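Local atomic coordinates of uncharacterized protein (Parabacteroides distasonis ATCC 8503, PDB entry 4R03), a protein that is of unknown function, a DUF3836-family member whose natural form probably carries a signal peptide and which folds as a single-layer antiparallel beta-sheet. Residues T102-E105 with E106-S109. Sequence-based numbering, arbitrary orientation.
Sequences TNYE and EIFS
Phe108 turns the edge of its ring toward the face of Tyr104 in an offset edge-to-face pair, the planes at 83° and the centroids 5.8 Å apart. The nearest carbons, Tyr104 CE2 and Phe108 CE2, lie 3.9 Å from each other. With CG anti to the backbone N (chi1 177°), the Tyr104 ring swings back beside residues 106-109, although its CB starts away from them. Tyrosine suits this place because its ring packs against Phe108 while its OH bonds to Val44 N. Tyr104 CD1 also meets Ile107 CD1, 3.9 Å away, an apolar branch fit for a buried site. The bent chain of Glu105 sets its carboxylate near Phe108, OE1 3.7 Å from Phe108 CD2 and tilted 37° to the ring plane. Successive i to i+3 bonds run along the 3-10 segment: Glu106 N to Asn103 O, Ile107 N to Tyr104 O (2.9 Å), Phe108 N to Glu105 O and Ser109 N to Glu106 O. Glu105 O also accepts a water that bridges to Ser109 O of the terminal carboxylate. Phe108 offers a flat apolar ring for burial, and an alanine here would probably strip the Tyr104 face of its aromatic edge and open a gap beside the Glu105 carboxylate. This C-terminal segment follows edge strand 94-100 and packs back on the single sheet: Tyr104 and Ile107 lean on Tyr69 of strand 58-69, Phe108 touches Tyr38 of strand 27-38 and Val44 of strand 44-53, Lys18 NZ bonds Phe108 O and Ser109 O, and Lys47 NZ bonds Ile107 O and Ser109 OG.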
loop_
_atom_site.group_PDB
_atom_site.type_symbol
_atom_site.label_atom_id
_atom_site.label_comp_id
_atom_site.label_asym_id
_atom_site.label_seq_id
_atom_site.Cartn_x
_atom_site.Cartn_y
_atom_site.Cartn_z
ATOM N N THR A 102 12.930 -3.148 -11.929
ATOM C CA THR A 102 14.059 -2.904 -11.021
ATOM C C THR A 102 13.628 -2.157 -9.739
ATOM O O THR A 102 14.362 -2.153 -8.773
ATOM C CB THR A 102 15.144 -2.042 -11.656
ATOM O OG1 THR A 102 14.580 -0.807 -12.079
ATOM C CG2 THR A 102 15.757 -2.743 -12.868
ATOM N N ASN A 103 12.474 -1.492 -9.776
ATOM C CA ASN A 103 11.953 -0.797 -8.591
ATOM C C ASN A 103 10.960 -1.620 -7.786
ATOM O O ASN A 103 10.238 -1.062 -6.959
ATOM C CB ASN A 103 11.285 0.516 -8.992
ATOM C CG ASN A 103 12.290 1.539 -9.546
ATOM O OD1 ASN A 103 13.499 1.465 -9.292
ATOM N ND2 ASN A 103 11.778 2.491 -10.302
ATOM N N TYR A 104 10.881 -2.917 -8.049
ATOM C CA TYR A 104 9.907 -3.838 -7.386
ATOM C C TYR A 104 9.869 -3.649 -5.875
ATOM O O TYR A 104 8.786 -3.527 -5.290
ATOM C CB TYR A 104 10.240 -5.309 -7.692
ATOM C CG TYR A 104 9.371 -6.291 -7.008
ATOM C CD1 TYR A 104 8.083 -6.529 -7.475
ATOM C CD2 TYR A 104 9.775 -6.958 -5.865
ATOM C CE1 TYR A 104 7.247 -7.411 -6.854
ATOM C CE2 TYR A 104 8.942 -7.875 -5.231
ATOM C CZ TYR A 104 7.660 -8.077 -5.683
ATOM O OH TYR A 104 6.816 -8.983 -5.065
ATOM N N GLU A 105 11.032 -3.602 -5.235
ATOM C CA GLU A 105 11.051 -3.510 -3.772
ATOM C C GLU A 105 10.430 -2.238 -3.208
ATOM O O GLU A 105 10.007 -2.205 -2.047
ATOM C CB GLU A 105 12.469 -3.719 -3.216
ATOM C CG GLU A 105 12.913 -5.189 -3.354
ATOM C CD GLU A 105 12.153 -6.138 -2.425
ATOM O OE1 GLU A 105 11.980 -5.822 -1.210
ATOM O OE2 GLU A 105 11.730 -7.198 -2.893
ATOM N N GLU A 106 10.331 -1.195 -4.000
ATOM C CA GLU A 106 9.725 0.021 -3.546
ATOM C C GLU A 106 8.221 -0.111 -3.428
ATOM O O GLU A 106 7.581 0.744 -2.775
ATOM C CB GLU A 106 10.085 1.196 -4.420
ATOM C CG GLU A 106 11.608 1.385 -4.581
ATOM C CD GLU A 106 12.361 1.775 -3.287
ATOM O OE1 GLU A 106 11.719 2.135 -2.273
ATOM O OE2 GLU A 106 13.626 1.765 -3.303
ATOM N N ILE A 107 7.639 -1.202 -3.933
ATOM C CA ILE A 107 6.214 -1.465 -3.689
ATOM C C ILE A 107 5.888 -1.589 -2.185
ATOM O O ILE A 107 4.799 -1.257 -1.759
ATOM C CB ILE A 107 5.743 -2.718 -4.461
ATOM C CG1 ILE A 107 5.735 -2.388 -5.956
ATOM C CG2 ILE A 107 4.360 -3.202 -4.001
ATOM C CD1 ILE A 107 5.548 -3.671 -6.859
ATOM N N PHE A 108 6.856 -2.056 -1.411
ATOM C CA PHE A 108 6.644 -2.264 -0.007
ATOM C C PHE A 108 6.697 -1.054 0.829
ATOM O O PHE A 108 6.408 -1.187 2.029
ATOM C CB PHE A 108 7.574 -3.359 0.531
ATOM C CG PHE A 108 7.412 -4.648 -0.185
ATOM C CD1 PHE A 108 6.285 -5.404 0.005
ATOM C CD2 PHE A 108 8.363 -5.076 -1.091
ATOM C CE1 PHE A 108 6.079 -6.567 -0.686
ATOM C CE2 PHE A 108 8.161 -6.268 -1.796
ATOM C CZ PHE A 108 7.012 -7.002 -1.564
ATOM N N SER A 109 7.026 0.100 0.238
ATOM C CA SER A 109 7.097 1.384 0.967
ATOM C C SER A 109 8.024 1.227 2.188
ATOM O O SER A 109 8.983 0.404 2.117
ATOM C CB SER A 109 5.698 1.883 1.382
ATOM O OG SER A 109 4.916 2.223 0.261
ATOM O OXT SER A 109 7.869 1.908 3.261
HETATM O O HOH W 1 10.469 -0.448 -0.034
#